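PDB 3E18: oxidoreductase from Listeria innocua, which binds NAD and is probably a dehydrogenase of the GFO/IDH/MocA family, although its physiological substrate is not known. Local coordinates for residues 6-12 / 66-72; 73-77 / 167-171; 181-185 / 224-228; 269-274 / 285-291. All coordinates share one frame; numbering follows the deposited sequence.

Four contacts of one chain illustrate how chemistry follows position in a fold. Contacts 1 and 3 are buried, but contact 1 is held by main-chain bonds between neighbouring parallel strands, whereas contact 3 relies on aliphatic side chains where a helix lies on a mixed sheet. Contact 2, partly buried, joins loops of the NAD-binding and C-terminal parts through two hydrogen bonds, one between side chains and one from a side chain to a backbone carbonyl. It touches contact 1 where V11 and G12 meet T73, and both border NAD. Contact 4 lies at the surface, its centre about 60 Å from that of contact 1, and combines prolines, one serine pair and a water bridge, with no backbone hydrogen bond from one segment to the other.

Contact 1. Residues 6-12 / 66-72; sequences YQLVIVG and VDAVLIA. With NAD (nicotinamide-adenine-dinucleotide), chain E.
Y6 and D67 meet at the entry to two adjacent parallel strands of a Rossmann-type sheet, a worked case of a nucleotide-binding core built on main-chain bonding. The CB of D67 lies in the plane of the Y6 ring, at its edge, 3.9 Å from CD1, with the carboxylate almost perpendicular to the ring. Three bonds hold the Q7 backbone: its N bonds to D67 OD2 at 2.8 Å, on the anti side of the carboxylate, while its O accepts from both D67 N and A68 N. The first torsion of D67 (chi1 -57°) turns the acid beside its own backbone N and within reach of the neighbouring strand.

L8 follows, its CD1 resting 3.8 Å from A68 CB and CD2 near L70 CB. On the other face of the sheet V9 crosses V66 at about a right angle, their CG2 atoms 3.6 Å apart. The V9 backbone bonds to both sides of its register partner: N to A68 O and O to L70 N. I10 returns to the L8 face and runs alongside L70, both pointing the same way, with CD1 3.8 Å from L70 CD1. Helix 57-62 covers V9 and V11 on the opposite face. V11 repeats the pattern of bonding, N to L70 O and O to A72 N, while its CG1 approaches the adenine. G12 belongs to a GxGxxG sequence, consistent with the dinucleotide-binding turn of this fold; its CA lies 3.5 Å from O4B of NAD, and A72 O lies 3.3 Å from C5D.

Contact 2. Residues 73-77 / 167-171; sequences TPNDS and KAHGG. With NAD (nicotinamide-adenine-dinucleotide), chain E.
A168 presents its carbonyl oxygen to the side chain of D76, with O 3.3 Å from D76 CB, and so begins a junction between a loop of the Rossmann-type NAD-binding part and one of the GFO/IDH/MocA C-terminal part. The A168 methyl also lies over one face of the H169 imidazole, toward its rim.

H169 makes the more directional link. Its ND1 donates to D76 OD1 at 2.9 Å, at the ring edge and within the ring plane. The carboxylate is turned 75° from that plane, and the donor meets OD1 from above the carboxylate. The two side chains run alongside each other. D76 reaches this place because its CG sits between the backbone N and the carbonyl carbon (chi1 61°). The H169 carbonyl oxygen meanwhile packs 3.3 Å from N75 CB.

G170 adopts a positive phi, which favours glycine, and its backbone passes close to N75. Its O receives N75 ND2 at 2.9 Å, in the plane of the amide but tilted away from the plane of the carbonyl. With ND2 thus engaged, N75 directs OD1 to the nicotinamide-side ribose, 2.7 Å from O3D of NAD. W163, another NAD-binding residue, touches both N75 and P74. Nearer the adenine, T73 CG2 stands 3.5 Å from C4A of NAD, and P74 CD is 3.5 Å from its C8A.

The chemistry implies a division of labour within one amide: the bond to G170 probably helps fix which end of N75 faces the cofactor, which would make this loop a second shell to a ribose contact.

Contact 3. Residues 181-185 / 224-228; sequences LLDQL and AQIEV
L181 and I226 form the tight part of this helix-on-sheet packing, with CB of L181 3.6 Å from CG2 of I226. The L181 side chain slants across the strand until CD1 lies 3.7 Å from both V228 CG2 and E227 O. I226 offers three of its side-chain carbons to different leucines: CG2 to L181, CG1 to L182 and CD1 to L185. Because CG1 stands beside the backbone N (chi1 -51°), that branch reaches L182 and, one turn on from L181, L185, while CG2 faces L181.

Packing is looser at L182, whose CD2 approaches I226 CG1 only to 4.0 Å and whose side chain also meets helix 325-344. L185 straddles the small A224 methyl, CD1 at 3.8 Å from CB. The two segment axes, 9.7 Å apart, run nearly antiparallel at 157°.

The far side of the strand is polar instead. There Q225 NE2 donates to E227 OE1 at 2.9 Å, E227 OE2 bonds to H154, and Q225 OE1 bonds to Q225 of the second subunit. No hydrogen bond joins helix and strand, which implies that apolar shape-matching holds this face of the C-terminal sheet, while the polar face contributes to the dimer interface.

Contact 4. Residues 269-274 / 285-291; sequences SEPTPI and APPSEEA
S269 and S288 meet hydroxyl to hydroxyl, OG to OG at 3.0 Å, between the two irregular legs that flank a small beta hairpin made of strands 274-276 and 279-281. Either hydroxyl could be the donor. Both place OG between the backbone N and the carbonyl carbon (chi1 81° in S269, 57° in S288), and these similar rotations bring the oxygens together. The A291 methyl lies 3.8 Å from S269 OG, and the carboxylate of E290 comes near S269 CB.

Farther along, P271 sets CB 3.3 Å from P286 O, while A285 points its methyl into the opposing leg, 3.6 Å from T272 O. Close to the hairpin, I274 crosses P286 at about a right angle: CD1 reaches P286 CD at 3.8 Å, and CG1 rests against A285 CB.

In the next shell, backbone bonding between I274 and T281 ties the first leg into the hairpin, and K282 bonds to P271 O. On the other leg the T263 hydroxyl bonds to the backbone O of E290. A285 O is taken by N157 of the second subunit, which also packs on P271 and P287, so this outlying contact borders the dimer partner. Between the legs one water joins the main chains by donating to T272 O at 2.6 Å and to P286 O at 2.8 Å.

Contact 1. Residues 6-12 / 66-72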
# COMPACT_ATOMS: atom_id res chain seq x y z
N TYR A 6 23.52 -23.66 -32.43
CA TYR A 6 23.69 -24.23 -31.09
C TYR A 6 22.57 -25.20 -30.78
O TYR A 6 21.41 -24.93 -31.05
CB TYR A 6 23.69 -23.14 -30.04
CG TYR A 6 24.92 -22.28 -30.06
CD1 TYR A 6 26.11 -22.72 -29.49
CD2 TYR A 6 24.88 -21.01 -30.63
CE1 TYR A 6 27.25 -21.91 -29.50
CE2 TYR A 6 26.02 -20.19 -30.63
CZ TYR A 6 27.19 -20.65 -30.07
OH TYR A 6 28.32 -19.85 -30.07
N GLN A 7 22.93 -26.34 -30.19
CA GLN A 7 21.98 -27.38 -29.85
C GLN A 7 21.66 -27.31 -28.37
O GLN A 7 22.57 -27.45 -27.53
CB GLN A 7 22.57 -28.74 -30.20
CG GLN A 7 23.06 -28.85 -31.64
CD GLN A 7 21.95 -28.66 -32.65
OE1 GLN A 7 20.94 -29.36 -32.61
NE2 GLN A 7 22.13 -27.69 -33.55
N LEU A 8 20.38 -27.11 -28.07
CA LEU A 8 19.88 -27.00 -26.70
C LEU A 8 19.08 -28.23 -26.34
O LEU A 8 18.25 -28.67 -27.12
CB LEU A 8 18.97 -25.77 -26.58
CG LEU A 8 18.32 -25.52 -25.22
CD1 LEU A 8 19.31 -24.75 -24.34
CD2 LEU A 8 17.05 -24.74 -25.39
N VAL A 9 19.32 -28.80 -25.15
CA VAL A 9 18.44 -29.86 -24.64
C VAL A 9 17.56 -29.32 -23.51
O VAL A 9 18.04 -28.63 -22.60
CB VAL A 9 19.24 -31.13 -24.21
CG1 VAL A 9 18.36 -32.11 -23.43
CG2 VAL A 9 19.86 -31.81 -25.45
N ILE A 10 16.27 -29.63 -23.60
CA ILE A 10 15.28 -29.29 -22.58
C ILE A 10 15.32 -30.32 -21.46
O ILE A 10 15.10 -31.52 -21.70
CB ILE A 10 13.84 -29.20 -23.17
CG1 ILE A 10 13.75 -28.17 -24.31
CG2 ILE A 10 12.77 -28.97 -22.08
CD1 ILE A 10 14.10 -26.77 -23.93
N VAL A 11 15.62 -29.87 -20.25
CA VAL A 11 15.65 -30.73 -19.06
C VAL A 11 14.49 -30.34 -18.14
O VAL A 11 14.51 -29.29 -17.49
CB VAL A 11 16.98 -30.61 -18.28
CG1 VAL A 11 17.01 -31.59 -17.12
CG2 VAL A 11 18.16 -30.84 -19.21
N GLY A 12 13.48 -31.19 -18.09
CA GLY A 12 12.25 -30.87 -17.38
C GLY A 12 11.19 -30.56 -18.41
O GLY A 12 11.04 -29.42 -18.84
N VAL A 66 25.60 -31.72 -27.95
CA VAL A 66 24.86 -30.77 -27.11
C VAL A 66 25.75 -29.60 -26.71
O VAL A 66 26.85 -29.79 -26.22
CB VAL A 66 24.29 -31.47 -25.86
CG1 VAL A 66 23.60 -30.46 -24.91
CG2 VAL A 66 23.30 -32.57 -26.29
N ASP A 67 25.27 -28.38 -26.94
CA ASP A 67 26.02 -27.19 -26.55
C ASP A 67 25.51 -26.56 -25.26
O ASP A 67 26.26 -25.92 -24.54
CB ASP A 67 25.95 -26.15 -27.67
CG ASP A 67 26.46 -26.70 -28.98
OD1 ASP A 67 27.57 -27.26 -28.99
OD2 ASP A 67 25.73 -26.60 -29.99
N ALA A 68 24.22 -26.73 -24.99
CA ALA A 68 23.57 -26.02 -23.88
C ALA A 68 22.38 -26.80 -23.35
O ALA A 68 21.79 -27.62 -24.07
CB ALA A 68 23.14 -24.62 -24.33
N VAL A 69 22.06 -26.58 -22.08
CA VAL A 69 20.84 -27.15 -21.51
C VAL A 69 19.92 -26.06 -20.97
O VAL A 69 20.36 -25.02 -20.48
CB VAL A 69 21.09 -28.25 -20.42
CG1 VAL A 69 21.98 -29.37 -20.97
CG2 VAL A 69 21.67 -27.65 -19.15
N LEU A 70 18.62 -26.32 -21.10
CA LEU A 70 17.60 -25.50 -20.47
C LEU A 70 17.08 -26.27 -19.27
O LEU A 70 16.57 -27.38 -19.42
CB LEU A 70 16.48 -25.19 -21.48
CG LEU A 70 15.25 -24.33 -21.11
CD1 LEU A 70 14.15 -25.18 -20.52
CD2 LEU A 70 15.58 -23.20 -20.14
N ILE A 71 17.17 -25.68 -18.08
CA ILE A 71 16.65 -26.31 -16.85
C ILE A 71 15.29 -25.77 -16.46
O ILE A 71 15.15 -24.63 -16.03
CB ILE A 71 17.66 -26.23 -15.68
CG1 ILE A 71 18.93 -27.01 -16.07
CG2 ILE A 71 17.09 -26.83 -14.37
CD1 ILE A 71 20.13 -26.52 -15.37
N ALA A 72 14.27 -26.61 -16.63
CA ALA A 72 12.91 -26.22 -16.28
C ALA A 72 12.28 -27.25 -15.34
O ALA A 72 11.14 -27.72 -15.55
CB ALA A 72 12.08 -26.02 -17.53
PA NAD E . 6.13 -28.71 -13.86
O1A NAD E . 4.99 -28.46 -14.77
O2A NAD E . 5.78 -29.46 -12.64
O5B NAD E . 7.32 -29.45 -14.65
C5B NAD E . 8.56 -29.78 -14.08
C4B NAD E . 9.09 -31.00 -14.83
O4B NAD E . 10.40 -31.32 -14.40
C3B NAD E . 8.22 -32.22 -14.56
O3B NAD E . 7.83 -32.78 -15.79
C2B NAD E . 9.13 -33.16 -13.80
O2B NAD E . 8.88 -34.52 -14.08
C1B NAD E . 10.51 -32.72 -14.26
N9A NAD E . 11.58 -33.05 -13.30
C8A NAD E . 11.51 -33.02 -11.93
N7A NAD E . 12.72 -33.37 -11.43
C5A NAD E . 13.55 -33.63 -12.48
C6A NAD E . 14.88 -34.03 -12.54
N6A NAD E . 15.61 -34.06 -11.43
N1A NAD E . 15.47 -34.22 -13.78
C2A NAD E . 14.76 -34.01 -14.95
N3A NAD E . 13.44 -33.61 -14.87
C4A NAD E . 12.84 -33.43 -13.66
O3 NAD E . 6.80 -27.29 -13.45
PN NAD E . 6.71 -25.96 -14.32
O1N NAD E . 5.50 -25.18 -13.93
O2N NAD E . 6.99 -26.24 -15.75
O5D NAD E . 7.98 -25.11 -13.72
C5D NAD E . 9.31 -25.57 -13.79
C4D NAD E . 10.28 -24.38 -13.58
O4D NAD E . 9.93 -23.32 -14.46
C3D NAD E . 10.22 -23.79 -12.19
O3D NAD E . 11.51 -23.32 -11.82
C2D NAD E . 9.30 -22.59 -12.30
O2D NAD E . 9.68 -21.60 -11.38
C1D NAD E . 9.57 -22.15 -13.73
N1N NAD E . 8.46 -21.41 -14.40
C2N NAD E . 8.77 -20.18 -14.91
C3N NAD E . 7.82 -19.39 -15.56
C7N NAD E . 8.28 -18.17 -16.29
O7N NAD E . 7.32 -17.27 -16.77
N7N NAD E . 9.58 -17.95 -16.48
C4N NAD E . 6.52 -19.90 -15.73
C5N NAD E . 6.21 -21.16 -15.22
C6N NAD E . 7.20 -21.91 -14.57

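Contact 2. Residues 73-77 / 167-171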
# COMPACT_ATOMS: atom_id res chain seq x y z
N THR A 73 13.02 -27.61 -14.31
CA THR A 73 12.57 -28.55 -13.27
C THR A 73 12.11 -27.74 -12.05
O THR A 73 12.33 -26.52 -12.02
CB THR A 73 13.72 -29.49 -12.88
OG1 THR A 73 14.79 -28.72 -12.32
CG2 THR A 73 14.22 -30.27 -14.08
N PRO A 74 11.44 -28.38 -11.06
CA PRO A 74 11.15 -27.67 -9.80
C PRO A 74 12.39 -27.05 -9.13
O PRO A 74 13.52 -27.46 -9.38
CB PRO A 74 10.53 -28.75 -8.92
CG PRO A 74 9.87 -29.68 -9.89
CD PRO A 74 10.83 -29.73 -11.06
N ASN A 75 12.16 -26.04 -8.30
CA ASN A 75 13.24 -25.14 -7.87
C ASN A 75 14.39 -25.76 -7.09
O ASN A 75 15.52 -25.27 -7.17
CB ASN A 75 12.65 -23.99 -7.06
CG ASN A 75 11.75 -23.11 -7.88
OD1 ASN A 75 11.88 -23.06 -9.11
ND2 ASN A 75 10.84 -22.40 -7.21
N ASP A 76 14.10 -26.83 -6.36
CA ASP A 76 15.10 -27.47 -5.50
C ASP A 76 16.16 -28.24 -6.27
O ASP A 76 17.25 -28.48 -5.76
CB ASP A 76 14.42 -28.37 -4.44
CG ASP A 76 13.61 -29.51 -5.04
OD1 ASP A 76 12.71 -29.25 -5.88
OD2 ASP A 76 13.85 -30.67 -4.65
N SER A 77 15.86 -28.60 -7.52
CA SER A 77 16.81 -29.34 -8.35
C SER A 77 17.69 -28.48 -9.26
O SER A 77 18.59 -29.01 -9.91
CB SER A 77 16.07 -30.42 -9.16
OG SER A 77 15.02 -29.86 -9.92
N LYS A 167 7.37 -26.26 0.76
CA LYS A 167 8.61 -25.55 1.09
C LYS A 167 9.86 -26.23 0.52
O LYS A 167 10.84 -25.56 0.17
CB LYS A 167 8.80 -25.43 2.60
CG LYS A 167 8.10 -24.25 3.25
CD LYS A 167 8.81 -23.85 4.55
CE LYS A 167 8.05 -22.76 5.31
NZ LYS A 167 7.76 -21.53 4.49
N ALA A 168 9.81 -27.56 0.45
CA ALA A 168 10.93 -28.39 0.01
C ALA A 168 11.35 -28.07 -1.41
O ALA A 168 12.54 -28.09 -1.73
CB ALA A 168 10.57 -29.88 0.12
N HIS A 169 10.37 -27.76 -2.25
CA HIS A 169 10.58 -27.51 -3.67
C HIS A 169 10.59 -26.03 -4.02
O HIS A 169 10.48 -25.67 -5.19
CB HIS A 169 9.49 -28.23 -4.47
CG HIS A 169 9.45 -29.70 -4.22
ND1 HIS A 169 10.41 -30.56 -4.70
CD2 HIS A 169 8.58 -30.46 -3.51
CE1 HIS A 169 10.12 -31.80 -4.32
NE2 HIS A 169 9.02 -31.76 -3.59
N GLY A 170 10.73 -25.17 -3.00
CA GLY A 170 10.81 -23.72 -3.20
C GLY A 170 9.51 -23.14 -3.73
O GLY A 170 9.51 -22.33 -4.66
N GLY A 171 8.41 -23.59 -3.14
CA GLY A 171 7.08 -23.14 -3.50
C GLY A 171 6.67 -21.81 -2.91
O GLY A 171 7.48 -21.12 -2.26
PA NAD E . 6.13 -28.71 -13.86
O1A NAD E . 4.99 -28.46 -14.77
O2A NAD E . 5.78 -29.46 -12.64
O5B NAD E . 7.32 -29.45 -14.65
C5B NAD E . 8.56 -29.78 -14.08
C4B NAD E . 9.09 -31.00 -14.83
O4B NAD E . 10.40 -31.32 -14.40
C3B NAD E . 8.22 -32.22 -14.56
O3B NAD E . 7.83 -32.78 -15.79
C2B NAD E . 9.13 -33.16 -13.80
O2B NAD E . 8.88 -34.52 -14.08
C1B NAD E . 10.51 -32.72 -14.26
N9A NAD E . 11.58 -33.05 -13.30
C8A NAD E . 11.51 -33.02 -11.93
N7A NAD E . 12.72 -33.37 -11.43
C5A NAD E . 13.55 -33.63 -12.48
C6A NAD E . 14.88 -34.03 -12.54
N6A NAD E . 15.61 -34.06 -11.43
N1A NAD E . 15.47 -34.22 -13.78
C2A NAD E . 14.76 -34.01 -14.95
N3A NAD E . 13.44 -33.61 -14.87
C4A NAD E . 12.84 -33.43 -13.66
O3 NAD E . 6.80 -27.29 -13.45
PN NAD E . 6.71 -25.96 -14.32
O1N NAD E . 5.50 -25.18 -13.93
O2N NAD E . 6.99 -26.24 -15.75
O5D NAD E . 7.98 -25.11 -13.72
C5D NAD E . 9.31 -25.57 -13.79
C4D NAD E . 10.28 -24.38 -13.58
O4D NAD E . 9.93 -23.32 -14.46
C3D NAD E . 10.22 -23.79 -12.19
O3D NAD E . 11.51 -23.32 -11.82
C2D NAD E . 9.30 -22.59 -12.30
O2D NAD E . 9.68 -21.60 -11.38
C1D NAD E . 9.57 -22.15 -13.73
N1N NAD E . 8.46 -21.41 -14.40
C2N NAD E . 8.77 -20.18 -14.91
C3N NAD E . 7.82 -19.39 -15.56
C7N NAD E . 8.28 -18.17 -16.29
O7N NAD E . 7.32 -17.27 -16.77
N7N NAD E . 9.58 -17.95 -16.48
C4N NAD E . 6.52 -19.90 -15.73
C5N NAD E . 6.21 -21.16 -15.22
C6N NAD E . 7.20 -21.91 -14.57

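Contact 3. Residues 181-185 / 224-228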
# COMPACT_ATOMS: atom_id res chain seq x y z
N LEU A 181 8.60 -9.82 -10.30
CA LEU A 181 8.28 -8.42 -10.01
C LEU A 181 9.46 -7.71 -9.39
O LEU A 181 9.70 -6.54 -9.66
CB LEU A 181 7.07 -8.32 -9.09
CG LEU A 181 5.80 -8.99 -9.60
CD1 LEU A 181 4.69 -8.68 -8.63
CD2 LEU A 181 5.45 -8.44 -10.97
N LEU A 182 10.21 -8.44 -8.57
CA LEU A 182 11.37 -7.84 -7.89
C LEU A 182 12.53 -7.65 -8.86
O LEU A 182 13.34 -6.71 -8.72
CB LEU A 182 11.81 -8.73 -6.73
CG LEU A 182 10.83 -8.88 -5.56
CD1 LEU A 182 11.27 -10.02 -4.69
CD2 LEU A 182 10.64 -7.60 -4.75
N ASP A 183 12.62 -8.57 -9.81
CA ASP A 183 13.63 -8.50 -10.87
C ASP A 183 13.38 -7.32 -11.81
O ASP A 183 14.32 -6.56 -12.11
CB ASP A 183 13.72 -9.82 -11.64
CG ASP A 183 14.71 -9.74 -12.77
OD1 ASP A 183 15.93 -9.66 -12.52
OD2 ASP A 183 14.23 -9.70 -13.92
N GLN A 184 12.13 -7.15 -12.24
CA GLN A 184 11.68 -5.93 -12.95
C GLN A 184 12.12 -4.67 -12.21
O GLN A 184 12.75 -3.79 -12.79
CB GLN A 184 10.17 -5.91 -13.08
CG GLN A 184 9.65 -6.76 -14.26
CD GLN A 184 8.12 -6.81 -14.34
OE1 GLN A 184 7.41 -6.32 -13.46
NE2 GLN A 184 7.62 -7.39 -15.41
N LEU A 185 11.82 -4.62 -10.92
CA LEU A 185 12.10 -3.42 -10.12
C LEU A 185 13.59 -3.10 -10.02
O LEU A 185 14.01 -1.93 -10.13
CB LEU A 185 11.52 -3.59 -8.71
CG LEU A 185 11.77 -2.48 -7.69
CD1 LEU A 185 11.01 -1.20 -8.04
CD2 LEU A 185 11.39 -2.98 -6.31
N ALA A 224 9.02 1.57 -3.20
CA ALA A 224 8.21 0.67 -4.02
C ALA A 224 7.43 -0.22 -3.14
O ALA A 224 7.88 -0.58 -2.07
CB ALA A 224 9.09 -0.16 -4.97
N GLN A 225 6.25 -0.60 -3.61
CA GLN A 225 5.47 -1.59 -2.93
C GLN A 225 5.20 -2.65 -3.97
O GLN A 225 4.73 -2.32 -5.05
CB GLN A 225 4.16 -1.01 -2.42
CG GLN A 225 3.27 -2.05 -1.72
CD GLN A 225 2.05 -1.44 -1.04
OE1 GLN A 225 2.09 -0.29 -0.61
NE2 GLN A 225 0.96 -2.20 -0.96
N ILE A 226 5.55 -3.90 -3.65
CA ILE A 226 5.37 -5.05 -4.56
C ILE A 226 4.40 -6.00 -3.91
O ILE A 226 4.50 -6.31 -2.73
CB ILE A 226 6.72 -5.79 -4.86
CG1 ILE A 226 7.82 -4.81 -5.30
CG2 ILE A 226 6.51 -6.97 -5.80
CD1 ILE A 226 7.50 -3.95 -6.52
N GLU A 227 3.46 -6.51 -4.68
CA GLU A 227 2.45 -7.30 -4.01
C GLU A 227 2.05 -8.38 -4.98
O GLU A 227 2.03 -8.16 -6.18
CB GLU A 227 1.29 -6.35 -3.76
CG GLU A 227 0.21 -6.77 -2.84
CD GLU A 227 -0.71 -5.60 -2.57
OE1 GLU A 227 -0.33 -4.67 -1.81
OE2 GLU A 227 -1.80 -5.59 -3.15
N VAL A 228 1.80 -9.57 -4.45
CA VAL A 228 1.17 -10.65 -5.20
C VAL A 228 0.07 -11.14 -4.31
O VAL A 228 0.25 -11.25 -3.10
CB VAL A 228 2.15 -11.82 -5.52
CG1 VAL A 228 1.41 -13.02 -6.17
CG2 VAL A 228 3.25 -11.37 -6.45

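Contact 4. Residues 269-274 / 285-291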
# COMPACT_ATOMS: atom_id res chain seq x y z
N SER A 269 -4.84 28.10 -9.40
CA SER A 269 -6.22 27.66 -9.40
C SER A 269 -6.63 27.09 -8.04
O SER A 269 -5.79 26.74 -7.22
CB SER A 269 -6.46 26.64 -10.51
OG SER A 269 -6.04 25.36 -10.10
N GLU A 270 -7.94 27.00 -7.82
CA GLU A 270 -8.47 26.40 -6.61
C GLU A 270 -9.66 25.51 -6.94
O GLU A 270 -10.56 25.93 -7.67
CB GLU A 270 -8.81 27.48 -5.58
CG GLU A 270 -7.67 27.74 -4.58
CD GLU A 270 -7.29 29.21 -4.47
OE1 GLU A 270 -8.19 30.08 -4.47
OE2 GLU A 270 -6.07 29.49 -4.37
N PRO A 271 -9.64 24.27 -6.44
CA PRO A 271 -10.71 23.30 -6.70
C PRO A 271 -12.03 23.68 -6.04
O PRO A 271 -12.03 24.33 -4.99
CB PRO A 271 -10.17 22.01 -6.08
CG PRO A 271 -9.18 22.45 -5.06
CD PRO A 271 -8.58 23.70 -5.59
N THR A 272 -13.13 23.30 -6.68
CA THR A 272 -14.45 23.50 -6.08
C THR A 272 -14.76 22.30 -5.18
O THR A 272 -14.68 21.15 -5.63
CB THR A 272 -15.57 23.72 -7.14
OG1 THR A 272 -15.56 22.65 -8.09
CG2 THR A 272 -15.36 25.04 -7.88
N PRO A 273 -15.09 22.57 -3.89
CA PRO A 273 -15.32 21.52 -2.89
C PRO A 273 -16.44 20.53 -3.21
O PRO A 273 -17.37 20.85 -3.95
CB PRO A 273 -15.65 22.31 -1.62
CG PRO A 273 -16.02 23.67 -2.08
CD PRO A 273 -15.22 23.92 -3.31
N ILE A 274 -16.31 19.32 -2.67
CA ILE A 274 -17.40 18.34 -2.69
C ILE A 274 -17.77 17.92 -1.27
O ILE A 274 -17.05 18.23 -0.30
CB ILE A 274 -17.05 17.01 -3.44
CG1 ILE A 274 -15.59 16.95 -3.88
CG2 ILE A 274 -18.08 16.74 -4.55
CD1 ILE A 274 -14.99 15.57 -3.73
N ALA A 285 -10.74 17.26 -3.09
CA ALA A 285 -11.64 17.44 -4.24
C ALA A 285 -10.84 17.33 -5.54
O ALA A 285 -9.64 17.64 -5.54
CB ALA A 285 -12.33 18.79 -4.15
N PRO A 286 -11.49 16.90 -6.65
CA PRO A 286 -10.77 16.92 -7.93
C PRO A 286 -10.21 18.32 -8.22
O PRO A 286 -10.86 19.32 -7.89
CB PRO A 286 -11.85 16.57 -8.95
CG PRO A 286 -12.85 15.78 -8.18
CD PRO A 286 -12.85 16.36 -6.80
N PRO A 287 -8.99 18.40 -8.78
CA PRO A 287 -8.47 19.71 -9.17
C PRO A 287 -9.36 20.34 -10.24
O PRO A 287 -10.12 19.63 -10.92
CB PRO A 287 -7.08 19.40 -9.75
CG PRO A 287 -6.74 18.05 -9.20
CD PRO A 287 -8.02 17.32 -9.08
N SER A 288 -9.30 21.66 -10.38
CA SER A 288 -10.05 22.36 -11.43
C SER A 288 -9.59 21.87 -12.81
O SER A 288 -8.46 21.39 -12.95
CB SER A 288 -9.89 23.87 -11.30
OG SER A 288 -8.52 24.23 -11.34
N GLU A 289 -10.47 21.98 -13.81
CA GLU A 289 -10.21 21.51 -15.18
C GLU A 289 -8.86 22.00 -15.74
O GLU A 289 -8.10 21.21 -16.31
CB GLU A 289 -11.37 21.90 -16.12
CG GLU A 289 -11.31 21.28 -17.52
CD GLU A 289 -12.66 21.27 -18.24
OE1 GLU A 289 -13.33 22.33 -18.31
OE2 GLU A 289 -13.05 20.20 -18.76
N GLU A 290 -8.56 23.28 -15.51
CA GLU A 290 -7.32 23.91 -15.97
C GLU A 290 -6.02 23.37 -15.34
O GLU A 290 -4.94 23.55 -15.91
CB GLU A 290 -7.39 25.43 -15.76
CG GLU A 290 -7.63 25.89 -14.32
CD GLU A 290 -9.09 26.21 -14.03
OE1 GLU A 290 -10.00 25.53 -14.56
OE2 GLU A 290 -9.34 27.15 -13.24
N ALA A 291 -6.14 22.72 -14.17
CA ALA A 291 -4.98 22.29 -13.37
C ALA A 291 -4.23 21.05 -13.87
O ALA A 291 -3.08 20.82 -13.49
CB ALA A 291 -5.41 22.09 -11.91
O HOH W 1 -13.63 19.62 -7.50